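Long-range contacts in anthranilate-CoA ligase (Stigmatella aurantiaca, PDB 4WV3), which belongs to the AMP-binding enzymes of the ANL superfamily, with a large N-terminal region followed by a smaller C-terminal domain: residues His324-Asn329 with Tyr346-Val351; Gly340-Gly345 with Gly405-Ala410. All coordinates share one frame; numbering follows the deposited sequence.

Contact 1: His324-Asn329 with Tyr346-Val351. With 3UK (5'-O-[(S)-[(2-aminobenzoyl)oxy](hydroxy)phosphoryl]adenosine), chain C.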
# COMPACT_ATOMS: atom_id res chain seq x y z
N HIS A 324 -6.71 -0.40 5.59
CA HIS A 324 -6.89 0.56 4.49
C HIS A 324 -7.19 2.00 4.91
O HIS A 324 -6.99 2.38 6.06
CB HIS A 324 -7.98 0.03 3.55
CG HIS A 324 -7.67 0.26 2.10
ND1 HIS A 324 -8.16 1.34 1.40
CD2 HIS A 324 -6.91 -0.44 1.23
CE1 HIS A 324 -7.73 1.29 0.15
NE2 HIS A 324 -6.97 0.22 0.02
N ILE A 325 -7.68 2.78 3.95
CA ILE A 325 -7.82 4.23 4.09
C ILE A 325 -8.79 4.67 5.19
O ILE A 325 -9.90 4.13 5.31
CB ILE A 325 -8.23 4.87 2.74
CG1 ILE A 325 -7.16 4.59 1.68
CG2 ILE A 325 -8.46 6.36 2.89
CD1 ILE A 325 -7.43 5.26 0.35
N PHE A 326 -8.37 5.64 5.99
CA PHE A 326 -9.20 6.18 7.06
C PHE A 326 -9.51 7.68 6.89
O PHE A 326 -10.42 8.21 7.53
CB PHE A 326 -8.58 5.91 8.44
CG PHE A 326 -7.13 6.30 8.54
CD1 PHE A 326 -6.77 7.53 9.07
CD2 PHE A 326 -6.13 5.44 8.13
CE1 PHE A 326 -5.44 7.89 9.18
CE2 PHE A 326 -4.80 5.80 8.23
CZ PHE A 326 -4.45 7.03 8.75
N ILE A 327 -8.75 8.34 6.03
CA ILE A 327 -9.05 9.71 5.62
C ILE A 327 -8.93 9.79 4.10
O ILE A 327 -7.87 9.52 3.55
CB ILE A 327 -8.06 10.74 6.21
CG1 ILE A 327 -7.83 10.49 7.70
CG2 ILE A 327 -8.56 12.16 5.97
CD1 ILE A 327 -6.73 11.36 8.29
N SER A 328 -10.01 10.17 3.43
CA SER A 328 -10.01 10.16 1.97
C SER A 328 -10.79 11.31 1.34
O SER A 328 -11.62 11.95 1.99
CB SER A 328 -10.57 8.84 1.45
OG SER A 328 -10.61 8.83 0.03
N ASN A 329 -10.50 11.57 0.07
CA ASN A 329 -11.31 12.46 -0.74
C ASN A 329 -12.48 11.67 -1.31
O ASN A 329 -12.55 10.45 -1.16
CB ASN A 329 -10.49 13.07 -1.87
CG ASN A 329 -9.44 14.04 -1.37
OD1 ASN A 329 -9.70 15.23 -1.22
ND2 ASN A 329 -8.24 13.53 -1.11
N TYR A 346 -14.74 5.94 11.03
CA TYR A 346 -13.42 6.20 11.57
C TYR A 346 -13.40 7.56 12.26
O TYR A 346 -13.85 8.56 11.70
CB TYR A 346 -12.37 6.17 10.46
CG TYR A 346 -12.16 4.80 9.84
CD1 TYR A 346 -12.13 3.66 10.63
CD2 TYR A 346 -12.00 4.66 8.47
CE1 TYR A 346 -11.93 2.41 10.07
CE2 TYR A 346 -11.81 3.41 7.90
CZ TYR A 346 -11.78 2.29 8.71
OH TYR A 346 -11.59 1.05 8.14
N GLU A 347 -12.89 7.58 13.49
CA GLU A 347 -12.85 8.81 14.28
C GLU A 347 -11.42 9.31 14.41
O GLU A 347 -10.51 8.56 14.76
CB GLU A 347 -13.48 8.57 15.65
CG GLU A 347 -13.72 9.83 16.46
CD GLU A 347 -14.50 9.55 17.72
OE1 GLU A 347 -15.20 8.51 17.78
OE2 GLU A 347 -14.42 10.36 18.67
N LEU A 348 -11.22 10.60 14.14
CA LEU A 348 -9.88 11.19 14.11
C LEU A 348 -9.62 12.11 15.29
O LEU A 348 -10.55 12.60 15.93
CB LEU A 348 -9.68 11.97 12.81
CG LEU A 348 -9.14 11.27 11.56
CD1 LEU A 348 -9.60 9.82 11.46
CD2 LEU A 348 -9.61 12.05 10.35
N LYS A 349 -8.36 12.34 15.57
CA LYS A 349 -7.91 13.19 16.65
C LYS A 349 -6.50 13.72 16.36
O LYS A 349 -5.69 12.99 15.92
CB LYS A 349 -7.93 12.39 17.93
CG LYS A 349 -8.04 13.21 19.18
CD LYS A 349 -8.61 12.43 20.32
CE LYS A 349 -7.61 11.46 20.84
NZ LYS A 349 -7.91 11.16 22.23
N LEU A 350 -6.24 15.00 16.55
CA LEU A 350 -4.89 15.54 16.42
C LEU A 350 -4.38 16.04 17.77
O LEU A 350 -4.95 16.96 18.36
CB LEU A 350 -4.84 16.66 15.39
CG LEU A 350 -5.13 16.26 13.94
CD1 LEU A 350 -5.00 17.45 13.01
CD2 LEU A 350 -4.21 15.13 13.50
N VAL A 351 -3.29 15.45 18.25
CA VAL A 351 -2.76 15.77 19.56
C VAL A 351 -1.30 16.21 19.50
O VAL A 351 -0.58 15.87 18.56
CB VAL A 351 -2.89 14.58 20.53
CG1 VAL A 351 -4.35 14.25 20.78
CG2 VAL A 351 -2.15 13.37 19.97
C10 3UK C . 1.75 7.10 4.66
C15 3UK C . 0.21 8.52 3.30
C17 3UK C . -0.05 10.84 2.92
C21 3UK C . 1.36 7.51 6.05
C26 3UK C . -1.60 2.29 2.86
C28 3UK C . -3.48 3.20 1.66
O01 3UK C . 0.73 2.92 2.73
C02 3UK C . -0.13 2.40 3.41
O03 3UK C . 0.24 1.58 4.51
P04 3UK C . 1.74 1.53 5.03
O05 3UK C . 1.82 0.51 6.21
O06 3UK C . 2.24 2.95 5.58
C07 3UK C . 1.27 3.91 6.05
C08 3UK C . 1.92 5.26 6.05
O09 3UK C . 2.10 5.73 4.70
N11 3UK C . 0.65 7.29 3.76
C12 3UK C . -0.11 6.31 3.21
N13 3UK C . -1.04 6.89 2.40
C14 3UK C . -0.87 8.26 2.44
N16 3UK C . 0.60 9.80 3.53
N18 3UK C . -1.07 10.66 2.10
C19 3UK C . -1.52 9.42 1.83
N20 3UK C . -2.61 9.24 0.95
O22 3UK C . 2.47 8.13 6.69
C23 3UK C . 1.05 6.25 6.72
O24 3UK C . 1.37 6.34 8.12
O25 3UK C . 2.65 1.05 3.92
C27 3UK C . -2.16 3.32 2.14
C29 3UK C . -4.24 2.01 1.91
C30 3UK C . -3.69 0.98 2.63
C31 3UK C . -2.36 1.09 3.12
N32 3UK C . -1.77 -0.00 3.88
O HOH W 1 -10.26 1.31 5.73

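Contact 2: Gly340-Gly345 with Gly405-Ala410. With 3UK (5'-O-[(S)-[(2-aminobenzoyl)oxy](hydroxy)phosphoryl]adenosine), chain C.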
# COMPACT_ATOMS: atom_id res chain seq x y z
N GLY A 340 -8.20 14.83 2.23
CA GLY A 340 -9.65 14.89 2.21
C GLY A 340 -10.31 15.03 3.57
O GLY A 340 -9.84 15.76 4.44
N LYS A 341 -11.42 14.32 3.74
CA LYS A 341 -12.23 14.41 4.95
C LYS A 341 -12.23 13.07 5.68
O LYS A 341 -11.93 12.03 5.09
CB LYS A 341 -13.67 14.80 4.57
CG LYS A 341 -13.80 16.18 3.94
CD LYS A 341 -13.67 17.28 4.97
CE LYS A 341 -13.80 18.66 4.34
NZ LYS A 341 -15.10 18.82 3.63
N PRO A 342 -12.56 13.09 6.99
CA PRO A 342 -12.66 11.85 7.77
C PRO A 342 -13.69 10.88 7.18
O PRO A 342 -14.77 11.30 6.76
CB PRO A 342 -13.14 12.34 9.14
CG PRO A 342 -12.64 13.73 9.22
CD PRO A 342 -12.72 14.28 7.83
N VAL A 343 -13.35 9.59 7.17
CA VAL A 343 -14.26 8.56 6.68
C VAL A 343 -15.23 8.15 7.79
O VAL A 343 -14.81 7.85 8.90
CB VAL A 343 -13.49 7.33 6.18
CG1 VAL A 343 -14.45 6.21 5.80
CG2 VAL A 343 -12.59 7.70 5.01
N GLU A 344 -16.52 8.14 7.47
CA GLU A 344 -17.55 7.78 8.44
C GLU A 344 -17.34 6.36 8.96
O GLU A 344 -17.25 5.41 8.19
CB GLU A 344 -18.94 7.92 7.82
CG GLU A 344 -20.09 7.55 8.75
CD GLU A 344 -20.20 8.48 9.95
OE1 GLU A 344 -19.75 9.64 9.85
OE2 GLU A 344 -20.73 8.05 10.99
N GLY A 345 -17.26 6.23 10.28
CA GLY A 345 -16.94 4.97 10.92
C GLY A 345 -15.56 5.03 11.55
O GLY A 345 -15.24 4.29 12.48
N GLY A 405 -11.91 22.37 6.81
CA GLY A 405 -12.00 21.04 7.38
C GLY A 405 -11.24 19.96 6.63
O GLY A 405 -11.50 18.77 6.80
N TYR A 406 -10.28 20.37 5.80
CA TYR A 406 -9.49 19.42 5.02
C TYR A 406 -8.17 19.07 5.70
O TYR A 406 -7.48 19.93 6.23
CB TYR A 406 -9.25 19.96 3.61
CG TYR A 406 -10.50 20.05 2.77
CD1 TYR A 406 -11.25 21.22 2.74
CD2 TYR A 406 -10.92 18.97 2.01
CE1 TYR A 406 -12.40 21.30 1.97
CE2 TYR A 406 -12.07 19.05 1.23
CZ TYR A 406 -12.80 20.22 1.22
OH TYR A 406 -13.94 20.30 0.45
N TYR A 407 -7.83 17.78 5.66
CA TYR A 407 -6.62 17.28 6.30
C TYR A 407 -5.42 17.30 5.37
O TYR A 407 -5.46 16.75 4.27
CB TYR A 407 -6.85 15.86 6.82
CG TYR A 407 -7.61 15.79 8.12
CD1 TYR A 407 -8.97 16.08 8.17
CD2 TYR A 407 -6.97 15.43 9.30
CE1 TYR A 407 -9.67 16.02 9.36
CE2 TYR A 407 -7.67 15.36 10.49
CZ TYR A 407 -9.01 15.66 10.52
OH TYR A 407 -9.70 15.59 11.70
N TRP A 408 -4.34 17.94 5.81
CA TRP A 408 -3.12 18.02 5.02
C TRP A 408 -1.96 17.31 5.71
O TRP A 408 -1.67 17.56 6.88
CB TRP A 408 -2.75 19.48 4.75
CG TRP A 408 -3.69 20.16 3.81
CD1 TRP A 408 -4.94 20.62 4.09
CD2 TRP A 408 -3.45 20.48 2.43
NE1 TRP A 408 -5.50 21.19 2.98
CE2 TRP A 408 -4.60 21.12 1.95
CE3 TRP A 408 -2.37 20.28 1.56
CZ2 TRP A 408 -4.71 21.57 0.63
CZ3 TRP A 408 -2.48 20.73 0.26
CH2 TRP A 408 -3.64 21.36 -0.20
N HIS A 409 -1.30 16.42 4.97
CA HIS A 409 -0.19 15.65 5.51
C HIS A 409 1.07 16.49 5.61
O HIS A 409 1.63 16.91 4.60
CB HIS A 409 0.08 14.43 4.62
CG HIS A 409 1.04 13.45 5.21
ND1 HIS A 409 1.95 12.76 4.45
CD2 HIS A 409 1.22 13.04 6.49
CE1 HIS A 409 2.66 11.96 5.23
NE2 HIS A 409 2.23 12.11 6.48
N ALA A 410 1.52 16.75 6.83
CA ALA A 410 2.76 17.48 7.05
C ALA A 410 3.94 16.56 6.78
O ALA A 410 5.03 17.01 6.43
CB ALA A 410 2.82 18.03 8.46
C10 3UK C . 1.75 7.10 4.66
C15 3UK C . 0.21 8.52 3.30
C17 3UK C . -0.05 10.84 2.92
C21 3UK C . 1.36 7.51 6.05
C26 3UK C . -1.60 2.29 2.86
C28 3UK C . -3.48 3.20 1.66
O01 3UK C . 0.73 2.92 2.73
C02 3UK C . -0.13 2.40 3.41
O03 3UK C . 0.24 1.58 4.51
P04 3UK C . 1.74 1.53 5.03
O05 3UK C . 1.82 0.51 6.21
O06 3UK C . 2.24 2.95 5.58
C07 3UK C . 1.27 3.91 6.05
C08 3UK C . 1.92 5.26 6.05
O09 3UK C . 2.10 5.73 4.70
N11 3UK C . 0.65 7.29 3.76
C12 3UK C . -0.11 6.31 3.21
N13 3UK C . -1.04 6.89 2.40
C14 3UK C . -0.87 8.26 2.44
N16 3UK C . 0.60 9.80 3.53
N18 3UK C . -1.07 10.66 2.10
C19 3UK C . -1.52 9.42 1.83
N20 3UK C . -2.61 9.24 0.95
O22 3UK C . 2.47 8.13 6.69
C23 3UK C . 1.05 6.25 6.72
O24 3UK C . 1.37 6.34 8.12
O25 3UK C . 2.65 1.05 3.92
C27 3UK C . -2.16 3.32 2.14
C29 3UK C . -4.24 2.01 1.91
C30 3UK C . -3.69 0.98 2.63
C31 3UK C . -2.36 1.09 3.12
N32 3UK C . -1.77 -0.00 3.88

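Contact 1: His324-Asn329 with Tyr346-Val351
Tyr346 lays its ring alongside the backbone of Phe326, with CD2 of Tyr346 3.5 Å from CA of Phe326 and about as close to its CB. The ring runs on past this residue, so that CE2 of Tyr346 comes 3.3 Å from the carbonyl O of Ile325. CG of Tyr346 is anti to the carbonyl carbon (chi1 -67°), which carries the phenol along the 324-329 segment towards His324. There a water gives a proton to O of Ile325 at 2.9 Å and is also hydrogen-bonded to OH of Tyr346; Thr372 is a second partner of this hydroxyl. Two residues further on, Leu348 meets the corner of the chain at Phe326 and Ile327, a classic beta bulge in which both residues face Ile317. CD2 of Leu348 packs 3.6 Å from CG1 of Ile327 and equally near its CD1, the two side chains crossing obliquely. The other methyl, CD1 of Leu348, sits near the plane of the Phe326 ring at its edge, 4.4 Å from CD1 of that ring. Away from this apolar seam, His324 and Ile325 line the ligand pocket: C29 of 3UK lies 3.6 Å above the centre of the imidazole, and CG1 of Ile325 touches the same carbon. The side-chain contacts across the two segments are thus apolar and largely buried, and the polar link between them runs through the water.

Contact 2: Gly340-Gly345 with Gly405-Ala410
The carbonyl O of Gly340 accepts the backbone N-H of Tyr407 at 3.1 Å. Beside this bond Lys341 folds over the ring of Tyr406. A bend at chi2 (-76°) brings its CE 3.5 Å from the ring centroid, almost on the normal, as a CH-pi contact, and a second at chi4 (58°) sets NZ of Lys341 4.0 Å from the same centroid, as a cation-pi partner. Asp333 grips both polar ends, forming a salt bridge with NZ of Lys341 and a hydrogen bond with OH of Tyr406, an arrangement likely to favour the charged amine. Lower on the lysine, CD lies 3.2 Å from O of Gly405. Pro342 meets the other tyrosine: its CG is 3.8 Å from CE1 of Tyr407, the side chains crossing at about a right angle. Further along, His409 places its ring face against the ligand, N16 of 3UK lying over it, while Asp397 binds its NE2. Strand 341-342, at the edge of the mixed sheet beside strand 325-328, thereby abuts the start of strand 407-412, which pairs with strand 392-401 in the antiparallel sheet; Leu348 of strand 347-351 touches both Pro342 and Tyr407.

Overall arrangement
From the N terminus, the chain first builds the parallel sheet and most of the mixed sheet, then reaches strand 325-328, where contact 1 begins. It continues through strand 341-342, the start of contact 2, before strand 347-351 closes the first loop after 16 intervening residues. Contact 2 closes only at 405-410, after a further excursion through strands 364-369 and 392-401, so the two loops cross. Their centres are about 6 Å apart, and probable backbone hydrogen bonds between Ser328 and Lys341 and between Phe326 and Val343 join them directly. Together they tie the edge of the mixed sheet to the antiparallel sheet, and both reach 3UK.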